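Local structure of ofchtiv-allosamidin (Ostrinia furnacalis, 6JMB) at residues 289-301 against 311-323. The protein probably hydrolyses chitin as a group IV insect chitinase of glycosyl hydrolase family 18, and binds the inhibitor allosamidin. Numbering follows the deposited sequence. Where two conformers were deposited one is given.
Sequences FCYILQQESSWTV and YAFLDYNWVSFDN
The indole of W299 is sandwiched: L314 CD2 sits 3.7 Å from the centroid of its five-membered ring, while F289 CZ and L293 CD2 reach the opposite face. F289 is enclosed in turn, with V319 CG1 over one face, L293 CG over the other, and A312 CB and W299 CZ3 in plane at its rim. This aromatic cluster illustrates how a helix is fastened onto antiparallel strands, here helix 286-295 against the hairpin 300-304/309-314 and strand 317-320, consistent with the α+β insertion of family 18 TIM-barrel chitinases. The F289 edge also points into the face of F321 in a T-shaped pair, centroids 5.2 Å apart and planes at 67°. L293 CD1 meets F321 at CZ (3.8 Å), approaching from the helix, and V301 CG1 lies at that ring's edge. The far end of the indole nears strand 317-320, W299 CH2 standing 3.5 Å from N317 CB. Were W299 an alanine, a gap would probably open between L314 and the F289/L293 pair, and N317 CB would lose the indole carbon it rests against. Beyond the cluster, T300 and F313 form an antiparallel hydrogen-bonded pair, in which T300 N to F313 O is almost straight (178°). With F313 CG lodged between its backbone N and carbonyl carbon (chi1 55°), the ring lies alongside T300, whose CB covers one face. A water bridges the strands where the hairpin begins, accepting from T300 OG1 at 2.8 Å and donating to S298 O and F313 O.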
loop_
_atom_site.group_PDB
_atom_site.type_symbol
_atom_site.label_atom_id
_atom_site.label_comp_id
_atom_site.label_asym_id
_atom_site.label_seq_id
_atom_site.Cartn_x
_atom_site.Cartn_y
_atom_site.Cartn_z
ATOM N N PHE A 289 8.977 -10.032 -11.563
ATOM C CA PHE A 289 8.226 -10.343 -12.771
ATOM C C PHE A 289 8.814 -9.685 -14.010
ATOM O O PHE A 289 8.800 -10.286 -15.093
ATOM C CB PHE A 289 6.739 -10.024 -12.629
ATOM C CG PHE A 289 5.905 -10.735 -13.653
ATOM C CD1 PHE A 289 5.934 -12.121 -13.716
ATOM C CD2 PHE A 289 5.143 -10.034 -14.574
ATOM C CE1 PHE A 289 5.202 -12.807 -14.672
ATOM C CE2 PHE A 289 4.392 -10.713 -15.537
ATOM C CZ PHE A 289 4.427 -12.106 -15.581
ATOM N N CYS A 290 9.336 -8.462 -13.890
ATOM C CA CYS A 290 10.000 -7.871 -15.044
ATOM C C CYS A 290 11.182 -8.724 -15.480
ATOM O O CYS A 290 11.433 -8.884 -16.680
ATOM C CB CYS A 290 10.397 -6.414 -14.769
ATOM S SG CYS A 290 11.827 -6.083 -13.685
ATOM N N TYR A 291 11.894 -9.314 -14.522
ATOM C CA TYR A 291 13.008 -10.184 -14.870
ATOM C C TYR A 291 12.516 -11.453 -15.553
ATOM O O TYR A 291 13.081 -11.877 -16.569
ATOM C CB TYR A 291 13.814 -10.515 -13.619
ATOM C CG TYR A 291 15.060 -11.307 -13.912
ATOM C CD1 TYR A 291 16.185 -10.695 -14.446
ATOM C CD2 TYR A 291 15.105 -12.671 -13.664
ATOM C CE1 TYR A 291 17.330 -11.427 -14.720
ATOM C CE2 TYR A 291 16.239 -13.409 -13.935
ATOM C CZ TYR A 291 17.344 -12.783 -14.460
ATOM O OH TYR A 291 18.475 -13.519 -14.728
ATOM N N ILE A 292 11.462 -12.066 -15.010
ATOM C CA ILE A 292 10.863 -13.250 -15.626
ATOM C C ILE A 292 10.470 -12.967 -17.075
ATOM O O ILE A 292 10.773 -13.753 -17.985
ATOM C CB ILE A 292 9.675 -13.741 -14.774
ATOM C CG1 ILE A 292 10.197 -14.517 -13.557
ATOM C CG2 ILE A 292 8.720 -14.593 -15.602
ATOM C CD1 ILE A 292 9.178 -14.709 -12.447
ATOM N N LEU A 293 9.813 -11.831 -17.319
ATOM C CA LEU A 293 9.396 -11.493 -18.680
ATOM C C LEU A 293 10.601 -11.278 -19.586
ATOM O O LEU A 293 10.592 -11.683 -20.753
ATOM C CB LEU A 293 8.530 -10.235 -18.663
ATOM C CG LEU A 293 7.149 -10.374 -18.038
ATOM C CD1 LEU A 293 6.469 -9.016 -18.039
ATOM C CD2 LEU A 293 6.330 -11.404 -18.799
ATOM N N GLN A 294 11.639 -10.626 -19.069
ATOM C CA GLN A 294 12.844 -10.385 -19.853
ATOM C C GLN A 294 13.548 -11.689 -20.226
ATOM O O GLN A 294 14.131 -11.787 -21.312
ATOM C CB GLN A 294 13.771 -9.475 -19.057
ATOM C CG GLN A 294 15.093 -9.159 -19.705
ATOM C CD GLN A 294 15.940 -8.283 -18.816
ATOM O OE1 GLN A 294 15.913 -7.061 -18.930
ATOM N NE2 GLN A 294 16.675 -8.900 -17.901
ATOM N N GLN A 295 13.502 -12.695 -19.358
ATOM C CA GLN A 295 14.261 -13.921 -19.559
ATOM C C GLN A 295 13.499 -15.022 -20.288
ATOM O O GLN A 295 14.131 -15.963 -20.785
ATOM C CB GLN A 295 14.809 -14.461 -18.230
ATOM C CG GLN A 295 15.731 -13.502 -17.485
ATOM C CD GLN A 295 16.943 -13.105 -18.313
ATOM O OE1 GLN A 295 17.119 -11.935 -18.659
ATOM N NE2 GLN A 295 17.788 -14.083 -18.629
ATOM N N GLU A 296 12.175 -14.949 -20.345
ATOM C CA GLU A 296 11.352 -16.008 -20.945
ATOM C C GLU A 296 10.476 -15.377 -22.020
ATOM O O GLU A 296 9.441 -14.780 -21.709
ATOM C CB GLU A 296 10.515 -16.742 -19.911
ATOM C CG GLU A 296 9.600 -17.783 -20.506
ATOM C CD GLU A 296 10.319 -18.733 -21.458
ATOM O OE1 GLU A 296 11.198 -19.494 -21.004
ATOM O OE2 GLU A 296 10.021 -18.699 -22.671
ATOM N N SER A 297 10.871 -15.558 -23.278
ATOM C CA SER A 297 10.169 -14.921 -24.392
ATOM C C SER A 297 8.784 -15.498 -24.668
ATOM O O SER A 297 8.017 -14.873 -25.406
ATOM C CB SER A 297 11.015 -14.978 -25.669
ATOM O OG SER A 297 11.182 -16.314 -26.109
ATOM N N SER A 298 8.441 -16.657 -24.095
ATOM C CA SER A 298 7.170 -17.298 -24.417
ATOM C C SER A 298 5.968 -16.605 -23.786
ATOM O O SER A 298 4.839 -16.844 -24.224
ATOM C CB SER A 298 7.187 -18.775 -24.024
ATOM O OG SER A 298 8.156 -19.485 -24.771
ATOM N N TRP A 299 6.177 -15.773 -22.766
ATOM C CA TRP A 299 5.072 -15.024 -22.185
ATOM C C TRP A 299 4.446 -14.111 -23.229
ATOM O O TRP A 299 5.139 -13.553 -24.084
ATOM C CB TRP A 299 5.575 -14.156 -21.023
ATOM C CG TRP A 299 5.918 -14.918 -19.781
ATOM C CD1 TRP A 299 7.126 -15.469 -19.466
ATOM C CD2 TRP A 299 5.048 -15.191 -18.674
ATOM N NE1 TRP A 299 7.063 -16.074 -18.232
ATOM C CE2 TRP A 299 5.796 -15.921 -17.728
ATOM C CE3 TRP A 299 3.709 -14.898 -18.396
ATOM C CZ2 TRP A 299 5.254 -16.353 -16.522
ATOM C CZ3 TRP A 299 3.175 -15.326 -17.189
ATOM C CH2 TRP A 299 3.945 -16.049 -16.271
ATOM N N THR A 300 3.130 -13.958 -23.162
ATOM C CA THR A 300 2.414 -12.967 -23.950
ATOM C C THR A 300 2.019 -11.844 -23.009
ATOM O O THR A 300 1.352 -12.090 -21.997
ATOM C CB THR A 300 1.160 -13.569 -24.581
ATOM O OG1 THR A 300 1.533 -14.641 -25.456
ATOM C CG2 THR A 300 0.411 -12.511 -25.381
ATOM N N VAL A 301 2.443 -10.624 -23.326
ATOM C CA VAL A 301 2.074 -9.439 -22.562
ATOM C C VAL A 301 1.075 -8.647 -23.388
ATOM O O VAL A 301 1.317 -8.367 -24.569
ATOM C CB VAL A 301 3.299 -8.580 -22.210
ATOM C CG1 VAL A 301 2.868 -7.356 -21.402
ATOM C CG2 VAL A 301 4.313 -9.407 -21.438
ATOM N N TYR A 311 -1.208 -7.139 -18.533
ATOM C CA TYR A 311 -1.286 -8.466 -17.947
ATOM C C TYR A 311 -0.507 -9.408 -18.848
ATOM O O TYR A 311 -0.212 -9.085 -20.001
ATOM C CB TYR A 311 -2.739 -8.925 -17.748
ATOM C CG TYR A 311 -3.547 -9.020 -19.023
ATOM C CD1 TYR A 311 -4.080 -7.886 -19.625
ATOM C CD2 TYR A 311 -3.778 -10.250 -19.630
ATOM C CE1 TYR A 311 -4.819 -7.973 -20.795
ATOM C CE2 TYR A 311 -4.515 -10.342 -20.798
ATOM C CZ TYR A 311 -5.029 -9.208 -21.372
ATOM O OH TYR A 311 -5.765 -9.309 -22.539
ATOM N N ALA A 312 -0.166 -10.576 -18.316
ATOM C CA ALA A 312 0.675 -11.510 -19.043
ATOM C C ALA A 312 0.183 -12.924 -18.808
ATOM O O ALA A 312 -0.352 -13.244 -17.743
ATOM C CB ALA A 312 2.144 -11.385 -18.622
ATOM N N PHE A 313 0.364 -13.779 -19.808
ATOM C CA PHE A 313 -0.020 -15.171 -19.641
ATOM C C PHE A 313 0.968 -16.092 -20.338
ATOM O O PHE A 313 1.634 -15.714 -21.306
ATOM C CB PHE A 313 -1.461 -15.461 -20.090
ATOM C CG PHE A 313 -1.760 -15.048 -21.496
ATOM C CD1 PHE A 313 -1.512 -15.911 -22.549
ATOM C CD2 PHE A 313 -2.296 -13.799 -21.764
ATOM C CE1 PHE A 313 -1.793 -15.540 -23.851
ATOM C CE2 PHE A 313 -2.584 -13.419 -23.067
ATOM C CZ PHE A 313 -2.329 -14.292 -24.108
ATOM N N LEU A 314 1.062 -17.308 -19.807
ATOM C CA LEU A 314 1.896 -18.355 -20.386
ATOM C C LEU A 314 1.288 -19.666 -19.914
ATOM O O LEU A 314 1.394 -20.005 -18.730
ATOM C CB LEU A 314 3.331 -18.214 -19.905
ATOM C CG LEU A 314 4.300 -19.311 -20.354
ATOM C CD1 LEU A 314 4.268 -19.463 -21.870
ATOM C CD2 LEU A 314 5.707 -18.993 -19.879
ATOM N N ASP A 315 0.636 -20.381 -20.831
ATOM C CA ASP A 315 -0.080 -21.602 -20.480
ATOM C C ASP A 315 -1.026 -21.337 -19.310
ATOM O O ASP A 315 -1.898 -20.471 -19.421
ATOM C CB ASP A 315 0.895 -22.751 -20.205
ATOM C CG ASP A 315 1.700 -23.130 -21.424
ATOM O OD1 ASP A 315 1.159 -23.035 -22.542
ATOM O OD2 ASP A 315 2.875 -23.528 -21.260
ATOM N N TYR A 316 -0.864 -22.043 -18.188
ATOM C CA TYR A 316 -1.792 -21.858 -17.075
ATOM C C TYR A 316 -1.583 -20.545 -16.321
ATOM O O TYR A 316 -2.473 -20.132 -15.572
ATOM C CB TYR A 316 -1.730 -23.055 -16.121
ATOM C CG TYR A 316 -2.567 -24.217 -16.600
ATOM C CD1 TYR A 316 -3.927 -24.255 -16.345
ATOM C CD2 TYR A 316 -2.003 -25.262 -17.321
ATOM C CE1 TYR A 316 -4.711 -25.296 -16.782
ATOM C CE2 TYR A 316 -2.784 -26.317 -17.768
ATOM C CZ TYR A 316 -4.139 -26.326 -17.488
ATOM O OH TYR A 316 -4.940 -27.359 -17.919
ATOM N N ASN A 317 -0.442 -19.880 -16.492
ATOM C CA ASN A 317 -0.147 -18.682 -15.711
ATOM C C ASN A 317 -0.857 -17.470 -16.288
ATOM O O ASN A 317 -0.807 -17.233 -17.499
ATOM C CB ASN A 317 1.346 -18.386 -15.755
ATOM C CG ASN A 317 2.163 -19.469 -15.149
ATOM O OD1 ASN A 317 2.170 -19.644 -13.934
ATOM N ND2 ASN A 317 2.863 -20.221 -15.993
ATOM N N TRP A 318 -1.479 -16.681 -15.416
ATOM C CA TRP A 318 -2.016 -15.380 -15.785
ATOM C C TRP A 318 -1.632 -14.415 -14.674
ATOM O O TRP A 318 -1.874 -14.693 -13.497
ATOM C CB TRP A 318 -3.536 -15.465 -15.940
ATOM C CG TRP A 318 -4.177 -14.281 -16.578
ATOM C CD1 TRP A 318 -4.588 -14.170 -17.886
ATOM C CD2 TRP A 318 -4.547 -13.053 -15.939
ATOM N NE1 TRP A 318 -5.168 -12.945 -18.094
ATOM C CE2 TRP A 318 -5.157 -12.240 -16.917
ATOM C CE3 TRP A 318 -4.411 -12.557 -14.635
ATOM C CZ2 TRP A 318 -5.626 -10.955 -16.636
ATOM C CZ3 TRP A 318 -4.885 -11.281 -14.353
ATOM C CH2 TRP A 318 -5.485 -10.496 -15.353
ATOM N N VAL A 319 -1.015 -13.294 -15.039
ATOM C CA VAL A 319 -0.431 -12.369 -14.073
ATOM C C VAL A 319 -0.911 -10.957 -14.382
ATOM O O VAL A 319 -0.767 -10.480 -15.511
ATOM C CB VAL A 319 1.108 -12.427 -14.114
ATOM C CG1 VAL A 319 1.717 -11.399 -13.157
ATOM C CG2 VAL A 319 1.604 -13.819 -13.776
ATOM N N SER A 320 -1.475 -10.291 -13.378
ATOM C CA SER A 320 -1.739 -8.860 -13.439
ATOM C C SER A 320 -0.568 -8.134 -12.790
ATOM O O SER A 320 -0.105 -8.538 -11.720
ATOM C CB SER A 320 -3.012 -8.551 -12.658
ATOM O OG SER A 320 -3.044 -7.197 -12.260
ATOM N N PHE A 321 -0.081 -7.075 -13.433
ATOM C CA PHE A 321 1.025 -6.311 -12.865
ATOM C C PHE A 321 0.920 -4.862 -13.318
ATOM O O PHE A 321 0.012 -4.484 -14.061
ATOM C CB PHE A 321 2.384 -6.940 -13.203
ATOM C CG PHE A 321 2.753 -6.879 -14.663
ATOM C CD1 PHE A 321 2.100 -7.663 -15.602
ATOM C CD2 PHE A 321 3.780 -6.046 -15.093
ATOM C CE1 PHE A 321 2.459 -7.609 -16.946
ATOM C CE2 PHE A 321 4.147 -5.999 -16.431
ATOM C CZ PHE A 321 3.484 -6.776 -17.357
ATOM N N ASP A 322 1.848 -4.041 -12.835
ATOM C CA ASP A 322 1.948 -2.655 -13.261
ATOM C C ASP A 322 3.379 -2.371 -13.689
ATOM O O ASP A 322 4.329 -2.848 -13.059
ATOM C CB ASP A 322 1.497 -1.706 -12.146
ATOM C CG ASP A 322 -0.002 -1.469 -12.166
ATOM O OD1 ASP A 322 -0.447 -0.604 -12.950
ATOM O OD2 ASP A 322 -0.746 -2.163 -11.429
ATOM N N ASN A 323 3.526 -1.617 -14.775
ATOM C CA ASN A 323 4.826 -1.310 -15.361
ATOM C C ASN A 323 4.984 0.206 -15.469
ATOM O O ASN A 323 4.168 0.967 -14.954
ATOM C CB ASN A 323 5.010 -2.046 -16.692
ATOM C CG ASN A 323 3.948 -1.697 -17.721
ATOM O OD1 ASN A 323 3.185 -0.742 -17.559
ATOM N ND2 ASN A 323 3.903 -2.477 -18.803
HETATM O O HOH W 1 2.163 -16.908 -23.870
#